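Putative cytoplasmic protein (Salmonella typhimurium LT2, PDB 2Q02) is of unknown function but binds zinc in a xylose isomerase-like TIM barrel, a fold consistent with a metal-dependent isomerase. Local coordinates at residues G142-S146 with S147-A151; A151-A154 with Q155-I158; D170-H173 with H174-E178; E208-A211 with D212-I216; V223-N226 with Y227-V230. All coordinates share one frame; numbering follows the deposited sequence.

Contact 1: G142-S146 with S147-A151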
# COMPACT_ATOMS: atom_id res chain seq x y z
N GLY A 142 2.18 -9.71 -6.91
CA GLY A 142 3.12 -10.39 -7.81
C GLY A 142 3.18 -11.91 -7.71
O GLY A 142 3.79 -12.55 -8.56
N PHE A 143 2.58 -12.49 -6.68
CA PHE A 143 2.59 -13.93 -6.52
C PHE A 143 2.15 -14.63 -7.80
O PHE A 143 1.25 -14.17 -8.50
CB PHE A 143 1.69 -14.39 -5.38
CG PHE A 143 2.04 -13.76 -4.09
CD1 PHE A 143 3.18 -14.15 -3.41
CD2 PHE A 143 1.25 -12.74 -3.57
CE1 PHE A 143 3.53 -13.55 -2.25
CE2 PHE A 143 1.59 -12.13 -2.39
CZ PHE A 143 2.73 -12.54 -1.72
N ARG A 144 2.76 -15.78 -8.09
CA ARG A 144 2.34 -16.60 -9.23
C ARG A 144 0.87 -17.01 -9.20
O ARG A 144 0.27 -17.22 -10.26
CB ARG A 144 3.15 -17.87 -9.38
CG ARG A 144 4.38 -17.69 -10.21
CD ARG A 144 5.39 -18.79 -9.96
NE ARG A 144 6.39 -18.75 -11.02
CZ ARG A 144 6.65 -19.72 -11.91
NH1 ARG A 144 6.00 -20.89 -11.89
NH2 ARG A 144 7.59 -19.51 -12.83
N VAL A 145 0.31 -17.15 -8.00
CA VAL A 145 -1.11 -17.51 -7.84
C VAL A 145 -2.07 -16.31 -7.91
O VAL A 145 -3.28 -16.48 -7.80
CB VAL A 145 -1.31 -18.36 -6.60
CG1 VAL A 145 -0.59 -19.69 -6.78
CG2 VAL A 145 -0.80 -17.62 -5.33
N SER A 146 -1.53 -15.11 -8.12
CA SER A 146 -2.31 -13.88 -8.18
C SER A 146 -3.06 -13.77 -9.50
O SER A 146 -2.52 -14.07 -10.56
CB SER A 146 -1.42 -12.66 -8.02
OG SER A 146 -2.09 -11.48 -8.40
N SER A 147 -4.32 -13.34 -9.41
CA SER A 147 -5.15 -13.15 -10.59
C SER A 147 -4.84 -11.85 -11.32
O SER A 147 -5.35 -11.63 -12.41
CB SER A 147 -6.64 -13.17 -10.21
OG SER A 147 -6.99 -12.03 -9.45
N LEU A 148 -4.03 -10.98 -10.73
CA LEU A 148 -3.71 -9.68 -11.31
C LEU A 148 -2.32 -9.23 -10.81
O LEU A 148 -2.18 -8.73 -9.70
CB LEU A 148 -4.81 -8.65 -10.95
CG LEU A 148 -4.62 -7.19 -11.42
CD1 LEU A 148 -4.54 -7.07 -12.95
CD2 LEU A 148 -5.71 -6.27 -10.89
N ARG A 149 -1.31 -9.46 -11.64
CA ARG A 149 0.10 -9.30 -11.27
C ARG A 149 0.80 -8.09 -11.90
O ARG A 149 1.77 -7.57 -11.34
CB ARG A 149 0.84 -10.55 -11.70
CG ARG A 149 0.16 -11.81 -11.28
CD ARG A 149 0.89 -13.00 -11.82
NE ARG A 149 2.26 -13.06 -11.31
CZ ARG A 149 3.28 -13.61 -11.95
NH1 ARG A 149 3.12 -14.15 -13.15
NH2 ARG A 149 4.48 -13.61 -11.37
N SER A 150 0.32 -7.68 -13.07
CA SER A 150 0.93 -6.59 -13.82
C SER A 150 0.24 -5.27 -13.51
O SER A 150 -0.99 -5.14 -13.62
CB SER A 150 0.85 -6.84 -15.33
OG SER A 150 1.24 -5.68 -16.06
N ALA A 151 1.05 -4.30 -13.11
CA ALA A 151 0.60 -2.93 -12.94
C ALA A 151 0.16 -2.31 -14.27
O ALA A 151 -0.83 -1.56 -14.32
CB ALA A 151 1.68 -2.08 -12.27
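Arg149 reaches back across a loop to hold the carbonyl of Gly142, a local side-chain-to-backbone contact in the segment that joins strand 135-138 to helix 151-161. Its guanidinium meets the glycine side-on and spends two nitrogens on a single oxygen: Arg149 NE lies 3.2 Å and Arg149 NH2 3.1 Å from Gly142 O. That oxygen sits close to the guanidinium plane, yet the two donors approach from one face of its carbonyl, NE well above the carbonyl plane and NH2 tilted by about 20°. A bend at the third torsion of Arg149 (chi3 61°) turns the head group back over the loop, and Arg144 CA lies over one of its faces, toward the rim. Between these ends the chain reverses through a type I beta turn, Phe143 to Ser146, closed by the 3.0 Å bond from Ser146 N to Phe143 O. At the last position of the turn, Ser146 OG stands anti to its own nitrogen (chi1 166°), where it accepts a hydrogen bond from Leu148 N at 3.1 Å; the same hydroxyl is also bonded to Leu141 O. Ser150, the N-cap of helix 151-161, binds Trp153 N. Gly142 N in turn binds His173 ND1, and the ring of Phe143 meets that of His173. The whole is a beta-alpha loop at the C-terminal end of a barrel strand, the end where TIM barrels carry their active sites and where the zinc lies here.

Contact 2: A151-A154 with Q155-I158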
# COMPACT_ATOMS: atom_id res chain seq x y z
N ALA A 151 1.05 -4.30 -13.11
CA ALA A 151 0.60 -2.93 -12.94
C ALA A 151 0.16 -2.31 -14.27
O ALA A 151 -0.83 -1.56 -14.32
CB ALA A 151 1.68 -2.08 -12.27
N VAL A 152 0.89 -2.64 -15.34
CA VAL A 152 0.56 -2.15 -16.69
C VAL A 152 -0.84 -2.61 -17.12
O VAL A 152 -1.65 -1.81 -17.57
CB VAL A 152 1.62 -2.65 -17.72
CG1 VAL A 152 1.09 -2.56 -19.16
CG2 VAL A 152 2.92 -1.90 -17.57
N TRP A 153 -1.09 -3.90 -16.96
CA TRP A 153 -2.37 -4.53 -17.32
C TRP A 153 -3.48 -4.00 -16.41
O TRP A 153 -4.59 -3.76 -16.87
CB TRP A 153 -2.22 -6.05 -17.24
CG TRP A 153 -3.41 -6.86 -17.56
CD1 TRP A 153 -4.07 -7.70 -16.72
CD2 TRP A 153 -4.08 -6.96 -18.84
NE1 TRP A 153 -5.12 -8.31 -17.38
CE2 TRP A 153 -5.14 -7.88 -18.68
CE3 TRP A 153 -3.88 -6.37 -20.09
CZ2 TRP A 153 -6.01 -8.22 -19.73
CZ3 TRP A 153 -4.76 -6.72 -21.16
CH2 TRP A 153 -5.80 -7.63 -20.96
N ALA A 154 -3.17 -3.81 -15.12
CA ALA A 154 -4.12 -3.21 -14.18
C ALA A 154 -4.54 -1.80 -14.63
O ALA A 154 -5.71 -1.45 -14.54
CB ALA A 154 -3.53 -3.17 -12.78
N GLN A 155 -3.58 -1.01 -15.10
CA GLN A 155 -3.88 0.33 -15.60
C GLN A 155 -4.79 0.27 -16.84
O GLN A 155 -5.68 1.10 -17.02
CB GLN A 155 -2.59 1.11 -15.92
CG GLN A 155 -1.80 1.51 -14.71
CD GLN A 155 -0.56 2.35 -15.04
OE1 GLN A 155 0.06 2.22 -16.10
NE2 GLN A 155 -0.20 3.24 -14.10
N GLN A 156 -4.57 -0.74 -17.67
CA GLN A 156 -5.38 -0.92 -18.87
C GLN A 156 -6.84 -1.23 -18.53
O GLN A 156 -7.77 -0.69 -19.14
CB GLN A 156 -4.81 -2.03 -19.74
CG GLN A 156 -5.32 -1.98 -21.15
CD GLN A 156 -4.97 -3.23 -21.93
OE1 GLN A 156 -3.80 -3.50 -22.25
NE2 GLN A 156 -6.00 -4.02 -22.24
N LEU A 157 -7.02 -2.13 -17.57
CA LEU A 157 -8.35 -2.55 -17.15
C LEU A 157 -9.13 -1.38 -16.55
O LEU A 157 -10.32 -1.22 -16.83
CB LEU A 157 -8.24 -3.71 -16.14
CG LEU A 157 -7.62 -5.02 -16.70
CD1 LEU A 157 -7.74 -6.10 -15.68
CD2 LEU A 157 -8.27 -5.50 -18.02
N ILE A 158 -8.45 -0.58 -15.73
CA ILE A 158 -9.03 0.64 -15.15
C ILE A 158 -9.54 1.59 -16.25
O ILE A 158 -10.67 2.12 -16.16
CB ILE A 158 -8.01 1.33 -14.18
CG1 ILE A 158 -7.94 0.51 -12.87
CG2 ILE A 158 -8.37 2.77 -13.85
CD1 ILE A 158 -6.79 0.86 -11.96
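Trp153 lays one face of its indole against Leu157, one helical turn further on. The methyl Leu157 CD2 sits 4.2 Å from the centroid of the six-membered ring of Trp153 and 24° off its normal, a CH-pi contact displaced toward the rim, while the other methyl, Leu157 CD1, approaches Trp153 NE1 at 3.8 Å. With its CG anti to the backbone nitrogen (chi1 180°), the indole leans along the helix flank, and Leu157 turns back to meet it. At the benzo end a different neighbour arrives: the amide of Gln156 comes in obliquely, its plane 77° from that of the ring, with Gln156 NE2 3.2 Å from Trp153 CZ3. Beneath the side chains the helix makes its regular i to i+4 bonds, among them Leu157 N to Trp153 O at 3.0 Å and Ile158 N to Ala154 O at 3.1 Å. Helix 151-161 belongs to the beta-alpha-beta unit between strands 135-138 and 166-170. Ala151, Ala154, Gln155 and Ile158 all touch Val167 of the second strand, and Leu157 leans on helix 115-130. Gln155 carries its amide to Asp189 O. The chemistry is therefore divided: carbon packs against the indole face, a polar amide borders the ring at the exposed tryptophan, and the side-chain amide of the buried Gln155 bonds to a backbone carbonyl beyond the helix.

Contact 3: D170-H173 with H174-E178. With ZN (zinc ion), chain E.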
# COMPACT_ATOMS: atom_id res chain seq x y z
N ASP A 170 3.62 -1.59 -5.57
CA ASP A 170 4.33 -2.11 -4.42
C ASP A 170 5.65 -2.78 -4.90
O ASP A 170 5.63 -3.71 -5.72
CB ASP A 170 3.40 -3.10 -3.76
CG ASP A 170 3.92 -3.59 -2.47
OD1 ASP A 170 5.07 -4.07 -2.46
OD2 ASP A 170 3.16 -3.52 -1.48
N THR A 171 6.80 -2.28 -4.43
CA THR A 171 8.10 -2.72 -4.97
C THR A 171 8.34 -4.23 -4.81
O THR A 171 9.00 -4.84 -5.64
CB THR A 171 9.28 -2.01 -4.34
OG1 THR A 171 9.23 -2.19 -2.92
CG2 THR A 171 9.27 -0.52 -4.69
N PHE A 172 7.80 -4.82 -3.75
CA PHE A 172 7.86 -6.26 -3.55
C PHE A 172 7.07 -7.00 -4.63
O PHE A 172 7.54 -8.01 -5.20
CB PHE A 172 7.31 -6.63 -2.18
CG PHE A 172 7.10 -8.11 -1.97
CD1 PHE A 172 5.89 -8.71 -2.29
CD2 PHE A 172 8.11 -8.89 -1.39
CE1 PHE A 172 5.70 -10.09 -2.05
CE2 PHE A 172 7.92 -10.26 -1.15
CZ PHE A 172 6.72 -10.86 -1.47
N HIS A 173 5.86 -6.50 -4.89
CA HIS A 173 4.99 -7.16 -5.87
C HIS A 173 5.51 -6.98 -7.29
O HIS A 173 5.40 -7.90 -8.10
CB HIS A 173 3.52 -6.76 -5.68
CG HIS A 173 2.95 -7.27 -4.40
ND1 HIS A 173 2.83 -8.62 -4.12
CD2 HIS A 173 2.51 -6.62 -3.30
CE1 HIS A 173 2.32 -8.77 -2.91
NE2 HIS A 173 2.10 -7.57 -2.39
N HIS A 174 6.12 -5.83 -7.57
CA HIS A 174 6.86 -5.64 -8.82
C HIS A 174 8.01 -6.66 -8.94
O HIS A 174 8.23 -7.27 -10.00
CB HIS A 174 7.43 -4.21 -8.89
CG HIS A 174 8.29 -3.95 -10.10
ND1 HIS A 174 7.78 -3.43 -11.27
CD2 HIS A 174 9.62 -4.11 -10.30
CE1 HIS A 174 8.76 -3.31 -12.15
NE2 HIS A 174 9.89 -3.72 -11.58
N HIS A 175 8.75 -6.84 -7.85
CA HIS A 175 9.90 -7.74 -7.87
C HIS A 175 9.49 -9.17 -8.15
O HIS A 175 10.18 -9.87 -8.88
CB HIS A 175 10.65 -7.66 -6.54
CG HIS A 175 11.90 -8.47 -6.49
ND1 HIS A 175 12.03 -9.57 -5.67
CD2 HIS A 175 13.08 -8.33 -7.13
CE1 HIS A 175 13.25 -10.07 -5.81
NE2 HIS A 175 13.90 -9.34 -6.69
N LEU A 176 8.37 -9.60 -7.57
CA LEU A 176 7.87 -10.98 -7.77
C LEU A 176 7.27 -11.23 -9.14
O LEU A 176 7.29 -12.36 -9.63
CB LEU A 176 6.85 -11.40 -6.70
CG LEU A 176 7.42 -12.16 -5.52
CD1 LEU A 176 8.24 -11.23 -4.63
CD2 LEU A 176 6.27 -12.76 -4.76
N TYR A 177 6.70 -10.19 -9.75
CA TYR A 177 6.23 -10.28 -11.13
C TYR A 177 7.43 -10.28 -12.03
O TYR A 177 7.95 -9.24 -12.36
CB TYR A 177 5.29 -9.12 -11.51
CG TYR A 177 4.75 -9.22 -12.93
CD1 TYR A 177 4.34 -10.45 -13.46
CD2 TYR A 177 4.65 -8.10 -13.74
CE1 TYR A 177 3.84 -10.54 -14.75
CE2 TYR A 177 4.16 -8.18 -15.04
CZ TYR A 177 3.76 -9.40 -15.53
OH TYR A 177 3.27 -9.50 -16.80
N GLU A 178 7.90 -11.47 -12.41
CA GLU A 178 9.24 -11.59 -12.99
C GLU A 178 9.29 -11.27 -14.49
O GLU A 178 10.37 -11.23 -15.10
CB GLU A 178 9.83 -12.98 -12.70
CG GLU A 178 10.01 -13.24 -11.19
CD GLU A 178 11.16 -14.17 -10.88
OE1 GLU A 178 12.33 -13.74 -11.08
OE2 GLU A 178 10.91 -15.32 -10.44
ZN ZN E . 1.50 -3.04 -0.58
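Four backbone hydrogen bonds tie Asp170-His173 to the residues that follow, and they define the short helix 171-176. The first, from His174 N to Asp170 O, is 2.9 Å long and nearly straight, whereas His175 N meets Thr171 O from above the carbonyl plane. The series ends with Tyr177 N on His173 O at 3.1 Å, although Tyr177 itself has already left helical geometry. Apolar contact comes next. Leu176 places CD1 over one face of the Phe172 ring, 3.6 Å from its centroid and 17° off the normal, a CH-pi contact in which the methyl is somewhat offset toward the rim. Phe172 CG is anti to the backbone nitrogen (chi1 170°), which swings the ring along the helix to meet the leucine. On the neighbouring flank Phe172 CD1 stands over a face of the His173 imidazole. The third group is polar and centres on Asp170, at once the last residue of strand 166-170 and the N-cap of the helix. Its two carboxylate oxygens divide the work: OD2 binds the zinc ion at 1.9 Å, while OD1 receives a weak capping bond from Phe172 N at 3.1 Å. Glu139, His197 and Glu245 complete the protein ligands. The metal bond and the weak capping bond probably fix the rotation of the carboxylate together. One side chain thus joins the metal to the start of a helix, with one oxygen serving the zinc ion and Arg215 while the other caps the helix.

Contact 4: E208-A211 with D212-I216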
# COMPACT_ATOMS: atom_id res chain seq x y z
N GLU A 208 10.45 -16.80 -6.78
CA GLU A 208 9.28 -17.69 -6.74
C GLU A 208 8.81 -18.01 -5.32
O GLU A 208 7.61 -18.06 -5.10
CB GLU A 208 9.58 -19.03 -7.48
N ALA A 209 9.72 -18.24 -4.38
CA ALA A 209 9.36 -18.71 -3.03
C ALA A 209 9.12 -17.61 -1.98
O ALA A 209 8.71 -17.91 -0.84
CB ALA A 209 10.43 -19.69 -2.52
N LEU A 210 9.36 -16.36 -2.36
CA LEU A 210 9.26 -15.23 -1.42
C LEU A 210 7.81 -14.99 -1.01
O LEU A 210 6.90 -15.19 -1.81
CB LEU A 210 9.83 -13.95 -2.04
CG LEU A 210 11.35 -13.83 -2.15
CD1 LEU A 210 11.72 -12.64 -2.99
CD2 LEU A 210 12.00 -13.74 -0.77
N ALA A 211 7.62 -14.60 0.25
CA ALA A 211 6.30 -14.25 0.82
C ALA A 211 6.43 -12.98 1.68
O ALA A 211 7.54 -12.51 1.94
CB ALA A 211 5.74 -15.40 1.66
N ASP A 212 5.30 -12.43 2.10
CA ASP A 212 5.26 -11.21 2.90
C ASP A 212 6.08 -11.28 4.19
O ASP A 212 6.61 -10.26 4.64
CB ASP A 212 3.83 -10.81 3.23
CG ASP A 212 3.05 -10.35 2.00
OD1 ASP A 212 3.67 -9.90 1.02
OD2 ASP A 212 1.82 -10.44 2.01
N GLU A 213 6.22 -12.47 4.77
CA GLU A 213 7.02 -12.67 5.99
C GLU A 213 8.51 -12.23 5.87
O GLU A 213 9.16 -11.97 6.88
CB GLU A 213 6.91 -14.14 6.44
CG GLU A 213 7.89 -14.63 7.49
CD GLU A 213 7.87 -13.81 8.78
OE1 GLU A 213 6.82 -13.20 9.06
OE2 GLU A 213 8.91 -13.79 9.51
N GLN A 214 9.03 -12.16 4.65
CA GLN A 214 10.42 -11.73 4.41
C GLN A 214 10.55 -10.22 4.26
O GLN A 214 11.65 -9.70 4.13
CB GLN A 214 10.98 -12.39 3.14
CG GLN A 214 11.33 -13.87 3.27
CD GLN A 214 10.11 -14.79 3.22
OE1 GLN A 214 9.39 -14.82 2.23
NE2 GLN A 214 9.89 -15.52 4.28
N ARG A 215 9.43 -9.51 4.28
CA ARG A 215 9.45 -8.09 3.97
C ARG A 215 9.76 -7.30 5.22
O ARG A 215 8.94 -7.21 6.14
CB ARG A 215 8.12 -7.64 3.34
CG ARG A 215 7.90 -8.18 1.94
CD ARG A 215 6.52 -7.94 1.48
NE ARG A 215 6.25 -6.52 1.33
CZ ARG A 215 5.10 -6.01 0.90
NH1 ARG A 215 4.07 -6.80 0.56
NH2 ARG A 215 4.96 -4.69 0.81
N ILE A 216 10.96 -6.73 5.22
CA ILE A 216 11.43 -5.87 6.31
C ILE A 216 11.61 -4.43 5.80
O ILE A 216 10.80 -3.95 5.02
CB ILE A 216 12.69 -6.47 6.98
CG1 ILE A 216 13.89 -6.57 6.00
CG2 ILE A 216 12.36 -7.84 7.51
CD1 ILE A 216 15.13 -7.22 6.62
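Gln214 folds its side chain back onto Ala211 and is joined to the backbone of that residue by two hydrogen bonds, one through its side-chain oxygen and one through its own backbone N. In the first, Ala211 N donates to Gln214 OE1 at 2.7 Å, approaching almost in line with the side-chain C=O bond. The second runs the other way, from Gln214 N to Ala211 O at 3.1 Å, with the donor well above the carbonyl plane. A bend at the second torsion of Gln214 (chi2 78°) brings the amide round to the alanine. Apolar contact is slight: Leu210 CD2 rests on Gln214 CG at 4.1 Å. Charge pairing spans the 3-10 segment, from Asp212 at its start to Arg215 just beyond it, where Arg215 N also bonds to Asp212 O at 2.9 Å. Here Arg215 NH1 forms a salt bridge with Asp212 OD1 at 3.2 Å; the carboxylate oxygen lies near the guanidinium plane, but the nitrogen meets it from above the carboxylate plane. Arg215 is held at several points, with NE bonded to Ser199 OG and NH2 to the zinc ligands Asp170 and Glu245, a second-shell group that probably helps to position them. The loop itself spans the interval between strand 193-198 and helix 226-235. It lies against helix 171-176, with Leu210 on Leu176 and both Asp212 and Arg215 on Phe172, while backbone bonds from Arg215 to Phe247 and Ser248 tie it to the loop that follows strand 242-244.

Contact 5: V223-N226 with Y227-V230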
# COMPACT_ATOMS: atom_id res chain seq x y z
N VAL A 223 17.42 -7.07 -1.65
CA VAL A 223 17.53 -7.90 -2.85
C VAL A 223 16.67 -7.36 -4.02
O VAL A 223 16.87 -7.72 -5.18
CB VAL A 223 17.17 -9.40 -2.49
CG1 VAL A 223 16.63 -10.19 -3.68
CG2 VAL A 223 18.40 -10.10 -1.89
N MSE A 224 15.73 -6.46 -3.72
CA MSE A 224 14.69 -6.14 -4.70
C MSE A 224 14.92 -4.88 -5.53
O MSE A 224 14.09 -4.57 -6.40
CB MSE A 224 13.35 -6.06 -3.99
CG MSE A 224 13.11 -7.25 -3.10
SE MSE A 224 11.28 -7.48 -2.75
CE MSE A 224 11.37 -9.28 -2.40
N GLN A 225 16.03 -4.18 -5.30
CA GLN A 225 16.37 -2.97 -6.05
C GLN A 225 15.40 -1.81 -5.80
O GLN A 225 14.99 -1.14 -6.74
CB GLN A 225 16.50 -3.27 -7.56
CG GLN A 225 17.80 -3.98 -7.92
CD GLN A 225 18.09 -3.95 -9.42
OE1 GLN A 225 18.71 -3.01 -9.92
NE2 GLN A 225 17.64 -4.98 -10.14
N ASN A 226 15.03 -1.58 -4.55
CA ASN A 226 14.15 -0.45 -4.24
C ASN A 226 14.75 0.89 -4.66
O ASN A 226 14.06 1.69 -5.26
CB ASN A 226 13.77 -0.42 -2.75
CG ASN A 226 12.72 -1.45 -2.39
OD1 ASN A 226 11.55 -1.13 -2.17
ND2 ASN A 226 13.14 -2.71 -2.35
N TYR A 227 16.04 1.13 -4.34
CA TYR A 227 16.70 2.39 -4.68
C TYR A 227 16.53 2.64 -6.15
O TYR A 227 16.18 3.75 -6.55
CB TYR A 227 18.21 2.37 -4.33
CG TYR A 227 18.92 3.74 -4.50
CD1 TYR A 227 18.92 4.67 -3.47
CD2 TYR A 227 19.58 4.08 -5.69
CE1 TYR A 227 19.56 5.92 -3.61
CE2 TYR A 227 20.22 5.33 -5.84
CZ TYR A 227 20.21 6.25 -4.80
OH TYR A 227 20.83 7.50 -4.92
N GLN A 228 16.77 1.61 -6.95
CA GLN A 228 16.68 1.72 -8.41
C GLN A 228 15.25 1.81 -8.91
O GLN A 228 14.98 2.52 -9.88
CB GLN A 228 17.41 0.56 -9.09
CG GLN A 228 18.93 0.59 -8.93
CD GLN A 228 19.45 -0.34 -7.83
OE1 GLN A 228 18.76 -0.66 -6.85
NE2 GLN A 228 20.69 -0.79 -8.00
N GLN A 229 14.33 1.11 -8.26
CA GLN A 229 12.91 1.23 -8.63
C GLN A 229 12.41 2.64 -8.34
O GLN A 229 11.63 3.18 -9.11
CB GLN A 229 12.02 0.22 -7.90
CG GLN A 229 12.08 -1.20 -8.43
CD GLN A 229 10.95 -2.04 -7.85
OE1 GLN A 229 9.77 -1.69 -7.99
NE2 GLN A 229 11.30 -3.14 -7.16
N VAL A 230 12.85 3.22 -7.22
CA VAL A 230 12.44 4.56 -6.81
C VAL A 230 13.08 5.60 -7.69
O VAL A 230 12.44 6.59 -8.02
CB VAL A 230 12.84 4.87 -5.34
CG1 VAL A 230 12.72 6.38 -5.04
CG2 VAL A 230 11.99 4.08 -4.35
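Gln225 and Gln228 meet with their amide planes at right angles, 90° apart, Gln225 at the N-cap, just before the helix, and Gln228 in its first turn. Gln225 OE1 comes within 3.5 Å of Gln228 CD, and Gln228 OE1 in return lies 3.5 Å from Gln225 CB. A bend in Gln228 (chi2 99°) folds its amide back over the N-cap residue, whereas the Gln225 chain runs out extended. Gln229 behaves quite differently. Its chain stretches back past the start of the helix, and NE2 donates to Met224 O, a selenomethionine carbonyl, at 3.2 Å; that oxygen lies in the plane of the Gln229 amide. The same nitrogen is hydrogen-bonded to Thr171 O, so the glutamine bridges two backbone carbonyls from separate parts of the chain. Below, the helix opens with Gln229 N on Gln225 O and Val230 N on Asn226 O, both 2.8 Å. Asn226 binds Asp222 OD2 through ND2 and Thr171 OG1 through OD1. This is a helix N-terminus in a TIM barrel, with Gln225 as N-cap of helix 226-235, which packs on the outside of the barrel against strand 193-198 through Asn226 and Val230 on Leu198.

In the fold
The five contacts follow the chain through the second half of the barrel, and their chemistry differs with their place in the fold. Contact 3 is buried and holds a metal ligand; the other four are partly buried. Contact 4 sends Arg215 into the same site, and the Asp170-Arg215 salt bridge joins the two. Contact 1 borders contact 3 through Gly142 and Phe143 at His173, yet relies on arginine-to-backbone bonds. Contact 2 lies within outer helix 151-161 and contact 5 at the start of helix 226-235. In the former, aromatic-aliphatic packing prevails; in the latter, glutamine amides do. Contact 5 nevertheless grips helix 171-176 through Thr171, while contact 2 stays clear of it.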